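Long-range contacts in putative pyrroline carboxylate reductase (Streptococcus pyogenes, PDB 2AHR), which probably catalyses the reduction of 1-pyrroline-5-carboxylate to L-proline with NADPH or NADH, the last step of proline biosynthesis: residues A15-K20 with M115-L120; L109-N114 with S122-T127. All coordinates share one frame; numbering follows the deposited sequence.

How the contacts relate
From the N terminus, strand 5-9 leads into helix 13-22, which carries the first half of contact 1. The chain then builds the parallel strands of the Rossmann fold and reaches strand 108-112, the first half of contact 2. The connection that follows, 115-120, turns back onto helix 13-22. Contact 1 thus closes a loop of 94 residues. Strand 122-128 then pairs with 108-112, and contact 2 closes a short hairpin of seven intervening residues. The segments alternate along the chain, so the two contacts cross. Contact 1 ties the hairpin turn to the first helix, contact 2 ties the two hairpin strands together, and both touch NADP and the second subunit.

Contact 1: residues A15-K20 with M115-L120; sequences ASAIIK and MNAQIL. With NAP (NADP nicotinamide-adenine-dinucleotide phosphate), chain S.
Ala17 and Ala117 meet methyl to methyl, with their CB atoms 3.9 Å apart. This is the tight part of the contact. Ala17 CB also lies 3.8 Å from Gln118 CG, and the selenium of selenomethionine Met115 comes up beside the same methyl. Ile18 adds its CG2 branch, which reaches Ala117 CB at 4.1 Å. With the methyl groups of two alanines at the interface, the 3-10 turn 115-118 lies close to the helix.

The carbonyls of Ala17 and Ala117 share one water. It donates to both, at 2.7 Å from Ala117 O, and so bridges two acceptors that could not bond to each other.

The other side is looser. Lys20 is exposed and stretches along the edge of the turn, its CG anti to the backbone N (chi1 -170°) and the chain extended beyond. This carries NZ to Gln118 O, but the bond is weak at 3.5 Å. On the way, Lys20 CD passes Leu120 CD2 at 4.1 Å, with the two side chains crossing at about a right angle.

Met115 also faces the cofactor. Its bent chain brings CE to 3.6 Å from NAP O7N of the nicotinamide amide. Ile222 of the second subunit packs on Met115, and Phe218 of that subunit on Gln118. Within the chain, the contact packs the connection between strands 108-112 and 122-128 against helix 13-22, the first helix of the Rossmann fold.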
# COMPACT_ATOMS: atom_id res chain seq x y z
N ALA E 15 -26.47 29.03 -12.18
CA ALA E 15 -27.59 29.83 -12.69
C ALA E 15 -27.14 30.98 -13.60
O ALA E 15 -27.77 31.25 -14.63
CB ALA E 15 -28.45 30.35 -11.54
N SER E 16 -26.04 31.65 -13.24
CA SER E 16 -25.47 32.68 -14.12
C SER E 16 -25.16 32.11 -15.51
O SER E 16 -25.51 32.72 -16.52
CB SER E 16 -24.20 33.31 -13.51
OG SER E 16 -24.48 33.88 -12.24
N ALA E 17 -24.51 30.95 -15.55
CA ALA E 17 -24.24 30.26 -16.82
C ALA E 17 -25.49 30.04 -17.70
O ALA E 17 -25.43 30.29 -18.89
CB ALA E 17 -23.51 28.94 -16.58
N ILE E 18 -26.62 29.60 -17.13
CA ILE E 18 -27.81 29.36 -17.97
C ILE E 18 -28.55 30.64 -18.42
O ILE E 18 -29.35 30.59 -19.35
CB ILE E 18 -28.81 28.33 -17.38
CG1 ILE E 18 -29.67 28.94 -16.29
CG2 ILE E 18 -28.11 27.03 -16.91
CD1 ILE E 18 -30.97 28.23 -16.13
N ILE E 19 -28.30 31.76 -17.74
CA ILE E 19 -28.91 33.05 -18.11
C ILE E 19 -28.57 33.43 -19.55
O ILE E 19 -29.46 33.74 -20.33
CB ILE E 19 -28.51 34.20 -17.14
CG1 ILE E 19 -29.12 34.00 -15.75
CG2 ILE E 19 -28.95 35.55 -17.70
CD1 ILE E 19 -30.59 33.71 -15.75
N LYS E 20 -27.29 33.36 -19.89
CA LYS E 20 -26.84 33.65 -21.25
C LYS E 20 -27.70 32.94 -22.32
O LYS E 20 -28.15 33.58 -23.26
CB LYS E 20 -25.36 33.30 -21.41
CG LYS E 20 -24.77 33.79 -22.73
CD LYS E 20 -23.59 32.94 -23.18
CE LYS E 20 -23.24 33.23 -24.63
NZ LYS E 20 -22.07 32.41 -25.08
N MSE E 115 -21.37 23.29 -16.41
CA MSE E 115 -20.82 24.64 -16.57
C MSE E 115 -20.60 24.98 -18.07
O MSE E 115 -20.39 26.14 -18.41
CB MSE E 115 -19.54 24.78 -15.74
CG MSE E 115 -19.00 26.21 -15.53
SE MSE E 115 -20.04 27.41 -14.65
CE MSE E 115 -20.66 26.53 -13.26
N ASN E 116 -20.70 23.98 -18.94
CA ASN E 116 -20.61 24.20 -20.39
C ASN E 116 -21.82 24.95 -20.97
O ASN E 116 -21.82 25.34 -22.14
CB ASN E 116 -20.38 22.88 -21.13
CG ASN E 116 -19.12 22.17 -20.66
OD1 ASN E 116 -19.06 20.92 -20.56
ND2 ASN E 116 -18.11 22.96 -20.34
N ALA E 117 -22.84 25.15 -20.13
CA ALA E 117 -23.88 26.13 -20.41
C ALA E 117 -23.28 27.47 -20.80
O ALA E 117 -23.84 28.18 -21.63
CB ALA E 117 -24.81 26.29 -19.20
N GLN E 118 -22.11 27.80 -20.23
CA GLN E 118 -21.40 29.05 -20.52
C GLN E 118 -21.13 29.24 -22.00
O GLN E 118 -21.01 30.37 -22.46
CB GLN E 118 -20.06 29.12 -19.79
CG GLN E 118 -20.16 29.44 -18.32
CD GLN E 118 -18.80 29.53 -17.65
OE1 GLN E 118 -17.81 29.01 -18.16
NE2 GLN E 118 -18.74 30.19 -16.50
N ILE E 119 -21.01 28.14 -22.74
CA ILE E 119 -20.80 28.24 -24.18
C ILE E 119 -21.98 27.61 -24.91
O ILE E 119 -21.89 27.28 -26.09
CB ILE E 119 -19.43 27.65 -24.63
CG1 ILE E 119 -19.31 26.16 -24.23
CG2 ILE E 119 -18.28 28.47 -24.03
CD1 ILE E 119 -18.12 25.43 -24.92
N LEU E 120 -23.09 27.43 -24.18
CA LEU E 120 -24.32 26.85 -24.71
C LEU E 120 -24.11 25.43 -25.19
O LEU E 120 -24.70 25.02 -26.20
CB LEU E 120 -24.93 27.71 -25.85
CG LEU E 120 -24.96 29.23 -25.70
CD1 LEU E 120 -25.66 29.88 -26.92
CD2 LEU E 120 -25.63 29.63 -24.40
PA NAP S . -23.10 28.70 -5.68
O1A NAP S . -22.60 28.67 -4.28
O2A NAP S . -22.04 29.20 -6.61
O5B NAP S . -24.46 29.57 -5.84
C5B NAP S . -25.47 29.58 -4.86
C4B NAP S . -26.04 31.00 -4.81
O4B NAP S . -27.25 31.05 -4.07
C3B NAP S . -25.06 31.97 -4.16
O3B NAP S . -24.76 32.98 -5.10
C2B NAP S . -25.78 32.53 -2.94
O2B NAP S . -25.66 33.93 -2.78
C1B NAP S . -27.23 32.22 -3.27
N9A NAP S . -28.06 32.16 -2.04
C8A NAP S . -27.66 31.82 -0.77
N7A NAP S . -28.73 31.91 0.06
C5A NAP S . -29.81 32.32 -0.66
C6A NAP S . -31.13 32.59 -0.31
N6A NAP S . -31.38 32.99 0.94
N1A NAP S . -32.01 33.00 -1.29
C2A NAP S . -31.59 33.16 -2.60
N3A NAP S . -30.27 32.90 -2.93
C4A NAP S . -29.40 32.49 -1.98
O3 NAP S . -23.64 27.23 -6.10
PN NAP S . -23.71 26.68 -7.62
O1N NAP S . -22.42 25.97 -7.89
O2N NAP S . -24.17 27.73 -8.56
O5D NAP S . -24.87 25.56 -7.49
C5D NAP S . -26.24 25.91 -7.48
C4D NAP S . -27.09 24.69 -7.84
O4D NAP S . -26.73 24.16 -9.10
C3D NAP S . -26.92 23.57 -6.82
O3D NAP S . -28.21 23.15 -6.44
C2D NAP S . -26.17 22.46 -7.52
O2D NAP S . -26.63 21.19 -7.07
C1D NAP S . -26.46 22.76 -9.01
N1N NAP S . -25.39 22.43 -9.98
C2N NAP S . -24.16 23.06 -9.94
C3N NAP S . -23.18 22.75 -10.89
C7N NAP S . -21.88 23.51 -10.95
O7N NAP S . -20.99 23.17 -11.99
N7N NAP S . -21.61 24.46 -10.05
C4N NAP S . -23.45 21.81 -11.89
C5N NAP S . -24.69 21.18 -11.93
C6N NAP S . -25.65 21.51 -10.97
P2B NAP S . -24.34 34.69 -2.23
O1X NAP S . -24.71 36.14 -1.98
O2X NAP S . -23.92 34.06 -0.92
O3X NAP S . -23.22 34.60 -3.24
O HOH W 1 -25.88 29.95 -21.29

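Contact 2: residues L109-N114 with S122-T127; sequences LRIMPN and SSTALT. With NAP (NADP nicotinamide-adenine-dinucleotide phosphate), chain S.
The side chain of Ser122 swings OG to the far side from its own N (chi1 173°), up to the amide of Asn114. In Asn114, CG sits between the backbone N and the carbonyl carbon (chi1 66°), and the amide group reaches back over Ser122 and Ser123. Asn114 N donates to Ser122 OG at 3.1 Å. That hydroxyl in turn donates to Thr124 OG1 at 2.6 Å. A water accepts from both Asn114 ND2 and Ser123 OG. Asn114 ND2 is also bonded to Ala165 O, and Asn114 OD1 to Asn116 N, which fixes the rotation of the amide.

Beyond this end the strands form a regular antiparallel hairpin. Arg110 with Thr127 and Met112 with Ala125 are hydrogen-bonded pairs, and Ile111 with Leu126 is the non-hydrogen-bonded pair between them. On one face Leu126 CD1 fits between Leu109 CD2 and Ile111 CG2, 3.9 Å from each, and Val140 and Arg141 of helix 134-145 pack on Leu126. On the other face Met112 CB meets Ala125 CB, beside helix 158-185. Arg110 leads away to a salt bridge with Glu155.

The selenium of selenomethionine Met112 lies 3.6 Å from NAP C5N, and Pro113 O approaches the same carbon at 3.1 Å. The backbone pairs, with the bonds from Asn114 N to Ser122 OG and on to Thr124 OG1, probably help to fix this strand end beside the nicotinamide ring.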
# COMPACT_ATOMS: atom_id res chain seq x y z
N LEU E 109 -40.34 20.20 -12.28
CA LEU E 109 -39.34 19.63 -13.17
C LEU E 109 -37.96 19.69 -12.57
O LEU E 109 -37.63 20.61 -11.82
CB LEU E 109 -39.33 20.34 -14.54
CG LEU E 109 -40.64 20.24 -15.32
CD1 LEU E 109 -41.44 21.53 -15.15
CD2 LEU E 109 -40.40 19.91 -16.78
N ARG E 110 -37.16 18.68 -12.91
CA ARG E 110 -35.74 18.69 -12.57
C ARG E 110 -34.86 18.73 -13.82
O ARG E 110 -35.10 18.00 -14.79
CB ARG E 110 -35.36 17.44 -11.74
CG ARG E 110 -35.70 17.50 -10.28
CD ARG E 110 -35.19 16.24 -9.57
NE ARG E 110 -33.74 16.27 -9.32
CZ ARG E 110 -33.05 15.25 -8.83
NH1 ARG E 110 -33.65 14.09 -8.55
NH2 ARG E 110 -31.75 15.37 -8.62
N ILE E 111 -33.83 19.57 -13.75
CA ILE E 111 -32.74 19.57 -14.72
C ILE E 111 -31.38 19.30 -14.05
O ILE E 111 -31.16 19.60 -12.85
CB ILE E 111 -32.68 20.88 -15.56
CG1 ILE E 111 -32.39 22.09 -14.67
CG2 ILE E 111 -33.97 21.05 -16.40
CD1 ILE E 111 -32.09 23.42 -15.46
N MSE E 112 -30.48 18.69 -14.82
CA MSE E 112 -29.09 18.53 -14.38
C MSE E 112 -28.19 19.04 -15.47
O MSE E 112 -27.87 18.30 -16.39
CB MSE E 112 -28.75 17.08 -13.98
CG MSE E 112 -27.33 16.90 -13.34
SE MSE E 112 -26.77 18.25 -12.22
CE MSE E 112 -28.01 17.99 -10.97
N PRO E 113 -27.82 20.33 -15.40
CA PRO E 113 -26.93 21.02 -16.33
C PRO E 113 -25.46 20.95 -15.91
O PRO E 113 -25.13 20.39 -14.86
CB PRO E 113 -27.43 22.48 -16.26
CG PRO E 113 -27.89 22.63 -14.81
CD PRO E 113 -28.34 21.24 -14.35
N ASN E 114 -24.58 21.51 -16.74
CA ASN E 114 -23.18 21.65 -16.36
C ASN E 114 -22.62 23.01 -16.77
O ASN E 114 -23.32 23.81 -17.40
CB ASN E 114 -22.33 20.45 -16.84
CG ASN E 114 -22.22 20.37 -18.36
OD1 ASN E 114 -22.21 21.39 -19.06
ND2 ASN E 114 -22.13 19.16 -18.87
N SER E 122 -23.99 22.77 -22.61
CA SER E 122 -24.33 21.93 -21.48
C SER E 122 -24.89 20.59 -21.96
O SER E 122 -25.48 20.51 -23.05
CB SER E 122 -25.34 22.65 -20.59
OG SER E 122 -25.79 21.80 -19.56
N SER E 123 -24.67 19.55 -21.17
CA SER E 123 -25.33 18.26 -21.39
C SER E 123 -26.31 18.10 -20.24
O SER E 123 -25.92 17.73 -19.12
CB SER E 123 -24.31 17.11 -21.44
OG SER E 123 -23.24 17.40 -22.35
N THR E 124 -27.59 18.38 -20.50
CA THR E 124 -28.59 18.60 -19.46
C THR E 124 -29.65 17.52 -19.42
O THR E 124 -30.32 17.24 -20.42
CB THR E 124 -29.29 19.98 -19.66
OG1 THR E 124 -28.29 21.01 -19.70
CG2 THR E 124 -30.27 20.29 -18.52
N ALA E 125 -29.82 16.89 -18.25
CA ALA E 125 -30.91 15.96 -18.04
C ALA E 125 -32.18 16.76 -17.71
O ALA E 125 -32.12 17.83 -17.10
CB ALA E 125 -30.59 14.98 -16.92
N LEU E 126 -33.32 16.20 -18.12
CA LEU E 126 -34.62 16.81 -17.87
C LEU E 126 -35.63 15.74 -17.49
O LEU E 126 -35.75 14.73 -18.17
CB LEU E 126 -35.12 17.57 -19.11
CG LEU E 126 -36.60 18.04 -19.15
CD1 LEU E 126 -36.87 19.12 -18.10
CD2 LEU E 126 -36.96 18.55 -20.55
N THR E 127 -36.36 15.97 -16.41
CA THR E 127 -37.50 15.12 -16.08
C THR E 127 -38.60 15.91 -15.35
O THR E 127 -38.32 16.96 -14.76
CB THR E 127 -37.06 13.86 -15.30
OG1 THR E 127 -38.08 12.86 -15.41
CG2 THR E 127 -36.76 14.16 -13.83
PA NAP S . -23.10 28.70 -5.68
O1A NAP S . -22.60 28.67 -4.28
O2A NAP S . -22.04 29.20 -6.61
O5B NAP S . -24.46 29.57 -5.84
C5B NAP S . -25.47 29.58 -4.86
C4B NAP S . -26.04 31.00 -4.81
O4B NAP S . -27.25 31.05 -4.07
C3B NAP S . -25.06 31.97 -4.16
O3B NAP S . -24.76 32.98 -5.10
C2B NAP S . -25.78 32.53 -2.94
O2B NAP S . -25.66 33.93 -2.78
C1B NAP S . -27.23 32.22 -3.27
N9A NAP S . -28.06 32.16 -2.04
C8A NAP S . -27.66 31.82 -0.77
N7A NAP S . -28.73 31.91 0.06
C5A NAP S . -29.81 32.32 -0.66
C6A NAP S . -31.13 32.59 -0.31
N6A NAP S . -31.38 32.99 0.94
N1A NAP S . -32.01 33.00 -1.29
C2A NAP S . -31.59 33.16 -2.60
N3A NAP S . -30.27 32.90 -2.93
C4A NAP S . -29.40 32.49 -1.98
O3 NAP S . -23.64 27.23 -6.10
PN NAP S . -23.71 26.68 -7.62
O1N NAP S . -22.42 25.97 -7.89
O2N NAP S . -24.17 27.73 -8.56
O5D NAP S . -24.87 25.56 -7.49
C5D NAP S . -26.24 25.91 -7.48
C4D NAP S . -27.09 24.69 -7.84
O4D NAP S . -26.73 24.16 -9.10
C3D NAP S . -26.92 23.57 -6.82
O3D NAP S . -28.21 23.15 -6.44
C2D NAP S . -26.17 22.46 -7.52
O2D NAP S . -26.63 21.19 -7.07
C1D NAP S . -26.46 22.76 -9.01
N1N NAP S . -25.39 22.43 -9.98
C2N NAP S . -24.16 23.06 -9.94
C3N NAP S . -23.18 22.75 -10.89
C7N NAP S . -21.88 23.51 -10.95
O7N NAP S . -20.99 23.17 -11.99
N7N NAP S . -21.61 24.46 -10.05
C4N NAP S . -23.45 21.81 -11.89
C5N NAP S . -24.69 21.18 -11.93
C6N NAP S . -25.65 21.51 -10.97
P2B NAP S . -24.34 34.69 -2.23
O1X NAP S . -24.71 36.14 -1.98
O2X NAP S . -23.92 34.06 -0.92
O3X NAP S . -23.22 34.60 -3.24
O HOH W 2 -21.48 19.29 -21.77